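Local coordinates for uncharacterized protein Tfu_2867 (Thermobifida fusca, PDB 2QE6) that probably acts as a methyltransferase, holding the methyl donor S-adenosylmethionine in a pocket of its Rossmann-like domain, at residues Trp11-Pro14 / Gly15-Phe18; His168-Pro172 / Asp173-Arg177. The protein carries 1 engineered substitution. One frame throughout, in Å; residues are numbered along the deposited sequence.

Contact 1: residues Trp11-Pro14 / Gly15-Phe18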
loop_
_atom_site.group_PDB
_atom_site.type_symbol
_atom_site.label_atom_id
_atom_site.label_comp_id
_atom_site.label_asym_id
_atom_site.label_seq_id
_atom_site.Cartn_x
_atom_site.Cartn_y
_atom_site.Cartn_z
ATOM N N TRP A 11 9.276 6.549 22.950
ATOM C CA TRP A 11 8.581 6.102 21.714
ATOM C C TRP A 11 7.054 6.257 21.756
ATOM O O TRP A 11 6.449 5.928 22.749
ATOM C CB TRP A 11 8.878 4.618 21.396
ATOM C CG TRP A 11 8.456 4.314 19.978
ATOM C CD1 TRP A 11 7.249 3.822 19.550
ATOM C CD2 TRP A 11 9.212 4.609 18.813
ATOM N NE1 TRP A 11 7.215 3.781 18.172
ATOM C CE2 TRP A 11 8.407 4.263 17.688
ATOM C CE3 TRP A 11 10.484 5.159 18.599
ATOM C CZ2 TRP A 11 8.854 4.420 16.367
ATOM C CZ3 TRP A 11 10.932 5.308 17.281
ATOM C CH2 TRP A 11 10.112 4.951 16.188
ATOM N N PRO A 12 6.412 6.736 20.670
ATOM C CA PRO A 12 6.969 7.290 19.442
ATOM C C PRO A 12 7.779 8.546 19.752
ATOM O O PRO A 12 7.605 9.123 20.842
ATOM C CB PRO A 12 5.741 7.625 18.593
ATOM C CG PRO A 12 4.606 6.903 19.197
ATOM C CD PRO A 12 4.941 6.708 20.639
ATOM N N PRO A 13 8.683 8.949 18.834
ATOM C CA PRO A 13 9.621 10.017 19.227
ATOM C C PRO A 13 8.867 11.336 19.389
ATOM O O PRO A 13 8.209 11.772 18.445
ATOM C CB PRO A 13 10.635 10.081 18.063
ATOM C CG PRO A 13 10.353 8.863 17.202
ATOM C CD PRO A 13 8.927 8.478 17.456
ATOM N N PRO A 14 8.954 11.956 20.581
ATOM C CA PRO A 14 8.192 13.181 20.863
ATOM C C PRO A 14 8.475 14.315 19.861
ATOM O O PRO A 14 7.577 15.099 19.570
ATOM C CB PRO A 14 8.651 13.574 22.267
ATOM C CG PRO A 14 9.276 12.364 22.838
ATOM C CD PRO A 14 9.811 11.562 21.713
ATOM N N GLY A 15 9.697 14.382 19.325
ATOM C CA GLY A 15 10.040 15.375 18.297
ATOM C C GLY A 15 9.234 15.278 16.996
ATOM O O GLY A 15 9.298 16.178 16.172
ATOM N N LEU A 16 8.509 14.176 16.786
ATOM C CA LEU A 16 7.684 13.982 15.568
ATOM C C LEU A 16 6.200 14.291 15.814
ATOM O O LEU A 16 5.403 14.281 14.872
ATOM C CB LEU A 16 7.839 12.549 15.034
ATOM C CG LEU A 16 9.211 12.085 14.501
ATOM C CD1 LEU A 16 9.188 10.601 14.075
ATOM C CD2 LEU A 16 9.661 12.945 13.338
ATOM N N ASP A 17 5.840 14.584 17.066
ATOM C CA ASP A 17 4.458 14.925 17.460
ATOM C C ASP A 17 4.212 16.433 17.304
ATOM O O ASP A 17 4.644 17.227 18.167
ATOM C CB ASP A 17 4.215 14.516 18.931
ATOM C CG ASP A 17 2.760 14.697 19.388
ATOM O OD1 ASP A 17 1.899 15.152 18.583
ATOM O OD2 ASP A 17 2.470 14.378 20.575
ATOM N N PHE A 18 3.520 16.827 16.232
ATOM C CA PHE A 18 3.069 18.226 16.073
ATOM C C PHE A 18 1.578 18.393 16.351
ATOM O O PHE A 18 0.945 19.333 15.858
ATOM C CB PHE A 18 3.420 18.731 14.670
ATOM C CG PHE A 18 4.880 18.639 14.369
ATOM C CD1 PHE A 18 5.421 17.468 13.856
ATOM C CD2 PHE A 18 5.724 19.701 14.653
ATOM C CE1 PHE A 18 6.783 17.364 13.607
ATOM C CE2 PHE A 18 7.087 19.608 14.408
ATOM C CZ PHE A 18 7.616 18.427 13.882
#

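Contact 2: residues His168-Pro172 / Asp173-Arg177. With SAM (S-adenosylmethionine), chain F.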
loop_
_atom_site.group_PDB
_atom_site.type_symbol
_atom_site.label_atom_id
_atom_site.label_comp_id
_atom_site.label_asym_id
_atom_site.label_seq_id
_atom_site.Cartn_x
_atom_site.Cartn_y
_atom_site.Cartn_z
ATOM N N HIS A 168 -5.582 5.805 -3.349
ATOM C CA HIS A 168 -6.603 6.813 -2.982
ATOM C C HIS A 168 -5.991 8.087 -2.361
ATOM O O HIS A 168 -6.701 9.009 -2.028
ATOM C CB HIS A 168 -7.684 6.199 -2.061
ATOM C CG HIS A 168 -7.147 5.442 -0.876
ATOM N ND1 HIS A 168 -6.838 4.104 -0.923
ATOM C CD2 HIS A 168 -6.840 5.854 0.379
ATOM C CE1 HIS A 168 -6.395 3.714 0.257
ATOM N NE2 HIS A 168 -6.371 4.761 1.062
ATOM N N TYR A 169 -4.662 8.137 -2.204
ATOM C CA TYR A 169 -3.985 9.379 -1.789
ATOM C C TYR A 169 -3.413 10.152 -2.977
ATOM O O TYR A 169 -2.748 11.180 -2.772
ATOM C CB TYR A 169 -2.875 9.080 -0.741
ATOM C CG TYR A 169 -3.435 8.411 0.490
ATOM C CD1 TYR A 169 -4.431 9.027 1.253
ATOM C CD2 TYR A 169 -3.036 7.142 0.840
ATOM C CE1 TYR A 169 -5.012 8.384 2.341
ATOM C CE2 TYR A 169 -3.583 6.499 1.918
ATOM C CZ TYR A 169 -4.552 7.125 2.681
ATOM O OH TYR A 169 -5.072 6.441 3.741
ATOM N N LEU A 170 -3.642 9.653 -4.206
ATOM C CA LEU A 170 -3.187 10.328 -5.431
ATOM C C LEU A 170 -4.377 11.042 -6.038
ATOM O O LEU A 170 -5.353 10.420 -6.402
ATOM C CB LEU A 170 -2.582 9.344 -6.458
ATOM C CG LEU A 170 -1.330 8.545 -6.014
ATOM C CD1 LEU A 170 -0.827 7.570 -7.096
ATOM C CD2 LEU A 170 -0.221 9.483 -5.601
ATOM N N SER A 171 -4.262 12.342 -6.189
ATOM C CA SER A 171 -5.394 13.141 -6.663
ATOM C C SER A 171 -5.606 12.926 -8.128
ATOM O O SER A 171 -4.687 12.484 -8.829
ATOM C CB SER A 171 -5.162 14.640 -6.397
ATOM O OG SER A 171 -3.992 15.107 -7.015
ATOM N N PRO A 172 -6.814 13.264 -8.615
ATOM C CA PRO A 172 -7.084 13.241 -10.020
ATOM C C PRO A 172 -6.076 14.010 -10.886
ATOM O O PRO A 172 -5.863 13.640 -12.039
ATOM C CB PRO A 172 -8.462 13.924 -10.111
ATOM C CG PRO A 172 -9.111 13.552 -8.911
ATOM C CD PRO A 172 -8.032 13.620 -7.858
ATOM N N ASP A 173 -5.494 15.085 -10.367
ATOM C CA ASP A 173 -4.596 15.881 -11.213
ATOM C C ASP A 173 -3.189 15.313 -11.348
ATOM O O ASP A 173 -2.498 15.649 -12.290
ATOM C CB ASP A 173 -4.596 17.376 -10.867
ATOM C CG ASP A 173 -4.398 17.672 -9.418
ATOM O OD1 ASP A 173 -3.778 16.876 -8.690
ATOM O OD2 ASP A 173 -4.879 18.749 -9.003
ATOM N N VAL A 174 -2.790 14.410 -10.460
ATOM C CA VAL A 174 -1.463 13.819 -10.549
ATOM C C VAL A 174 -1.464 12.312 -10.867
ATOM O O VAL A 174 -0.446 11.813 -11.312
ATOM C CB VAL A 174 -0.651 14.038 -9.276
ATOM C CG1 VAL A 174 -0.637 15.507 -8.893
ATOM C CG2 VAL A 174 -1.141 13.119 -8.157
ATOM N N VAL A 175 -2.584 11.603 -10.660
ATOM C CA VAL A 175 -2.570 10.134 -10.685
ATOM C C VAL A 175 -2.058 9.529 -12.010
ATOM O O VAL A 175 -1.234 8.602 -11.996
ATOM C CB VAL A 175 -3.944 9.532 -10.300
ATOM C CG1 VAL A 175 -5.030 9.845 -11.398
ATOM C CG2 VAL A 175 -3.810 8.032 -10.039
ATOM N N ASP A 176 -2.501 10.066 -13.153
ATOM C CA ASP A 176 -2.165 9.456 -14.454
ATOM C C ASP A 176 -0.659 9.471 -14.686
ATOM O O ASP A 176 -0.076 8.437 -14.983
ATOM C CB ASP A 176 -2.881 10.120 -15.628
ATOM C CG ASP A 176 -4.379 9.813 -15.658
ATOM O OD1 ASP A 176 -4.854 8.868 -14.985
ATOM O OD2 ASP A 176 -5.106 10.527 -16.360
ATOM N N ARG A 177 -0.039 10.630 -14.494
ATOM C CA ARG A 177 1.389 10.785 -14.697
ATOM C C ARG A 177 2.183 9.989 -13.661
ATOM O O ARG A 177 3.238 9.398 -13.978
ATOM C CB ARG A 177 1.782 12.281 -14.653
ATOM C CG ARG A 177 3.253 12.552 -14.247
ATOM C CD ARG A 177 3.550 14.033 -13.910
ATOM N NE ARG A 177 3.128 14.466 -12.560
ATOM C CZ ARG A 177 3.817 14.254 -11.431
ATOM N NH1 ARG A 177 4.969 13.588 -11.437
ATOM N NH2 ARG A 177 3.342 14.714 -10.276
HETATM N N SAM F . 0.872 0.385 2.039
HETATM C CA SAM F . 0.453 0.095 3.467
HETATM C C SAM F . -0.709 -0.873 3.459
HETATM O O SAM F . -0.902 -1.617 4.414
HETATM O OXT SAM F . -1.491 -0.900 2.499
HETATM C CB SAM F . 0.007 1.308 4.306
HETATM C CG SAM F . -1.256 2.037 3.821
HETATM S SD SAM F . -1.663 3.587 4.691
HETATM C CE SAM F . -0.269 3.536 5.843
HETATM C "C5'" SAM F . -0.941 4.693 3.461
HETATM C "C4'" SAM F . 0.558 5.023 3.475
HETATM O "O4'" SAM F . 0.900 5.725 2.275
HETATM C "C3'" SAM F . 0.988 5.944 4.628
HETATM O "O3'" SAM F . 2.086 5.400 5.339
HETATM C "C2'" SAM F . 1.333 7.286 4.003
HETATM O "O2'" SAM F . 2.273 8.074 4.744
HETATM C "C1'" SAM F . 1.769 6.814 2.619
HETATM N N9 SAM F . 1.643 7.901 1.648
HETATM C C8 SAM F . 0.501 8.578 1.224
HETATM N N7 SAM F . 0.867 9.504 0.300
HETATM C C5 SAM F . 2.223 9.405 0.126
HETATM C C6 SAM F . 3.108 10.095 -0.716
HETATM N N6 SAM F . 2.633 11.083 -1.523
HETATM N N1 SAM F . 4.446 9.744 -0.661
HETATM C C2 SAM F . 4.924 8.730 0.193
HETATM N N3 SAM F . 4.046 8.053 1.034
HETATM C C4 SAM F . 2.717 8.396 0.973
HETATM O O HOH W 1 -4.041 12.490 -13.753
#

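Contact 1: residues Trp11-Pro14 / Gly15-Phe18
P13 meets L16 round a short 3-10 turn, formed by P14, G15 and L16 in the N-terminal loop ahead of helix 23-30. Walking in from the N-terminal end, W11 lays one face of its indole against two prolines, with P13 CD 3.7 Å and P12 CB 4.1 Å above the ring plane, both displaced toward the rim. The peptide bond before P12 is cis, which probably helps to bring the rings together. The indole is fixed by its NE1 bond to D35 OD1 and by an edge-to-face contact with H119. P12, like its neighbours W11 and P13, also packs on M115 of helix 114-124. P13 has two tasks: its carbonyl O accepts the amide of L16 (N to O 2.9 Å) at a fairly straight 163°, and its ring crosses the leucine side chain obliquely, with CG 3.8 Å from L16 CD1. With CG anti to the carbonyl carbon (chi1 -65°), L16 sends CD1 to the P13 ring and also reaches M115. P14 suits the start of the turn because its ring fixes phi near the 3-10 value and the turn asks for no N-H from it. G15 has ordinary 3-10 angles and room for a CB, so glycine is not demanded. P14 O then accepts D17 N at 3.1 Å, while D17 OD1 turns forward to the amide of S19, an Asx-turn bond.

Contact 2: residues His168-Pro172 / Asp173-Arg177
Both S171 and D173 hold their polar ends between the backbone N and the carbonyl carbon (chi1 58° and 50°), and these matching torsions swing S171 OG onto D173 OD1. The hydroxyl donates to the carboxylate at a modelled 2.4 Å, so short that its exact length is doubtful. Serine and aspartate suit the place, two small polar groups that close on each other round P172, whose ring stiffens the bend and needs no amide partner. S171 O is gripped twice: V174 N lies well above its carbonyl plane at 3.2 Å, whereas V175 N approaches nearly in line with the C=O bond at 2.9 Å. This is the entry to helix 175-185, the connection that carries the chain from strand 160-163 to the parallel strand 191-197 in a beta-alpha-beta crossover of the Rossmann-like sheet. One residue on, a water stands in for the direct bond, donating to P172 O (2.8 Å) and accepting from D176 N (2.9 Å). D176 itself is salt-bridged to R229. Inward, the branched V175 puts CG2 4.0 Å from L170 CB, and L170 also packs on V178 and V179. At the other end of the segment Y169 touches the ligand, its CE2 3.6 Å from SAM C5' and its CB near the adenine N7 and C8. H168 CD2 sits 3.5 Å above the plane of the Y169 ring, displaced toward its rim. An alanine in place of Y169 keeps only CB, and would probably leave SAM C5' without its contact to the ring and H168 CD2 without the face it rests on.

Contact 1 and contact 2 do not touch: their centres lie 30 Å apart and their nearest atoms about 17 Å, with S-adenosylmethionine between the two regions. Contact 2 reaches the pocket directly through Y169, and the L170 side chain lies about 5 Å from that of V137 and about 6 Å from that of D136, both ligand-binding residues. Contact 1 stands further off, the L16 side chain about 12 Å from the ligand and about 11 Å from that of D111, which binds it. Its links to the pocket are indirect: L16 O is hydrogen-bonded to R25 on helix 23-30, which also carries the ligand-binding Y27, and M115 belongs to the helix following D111.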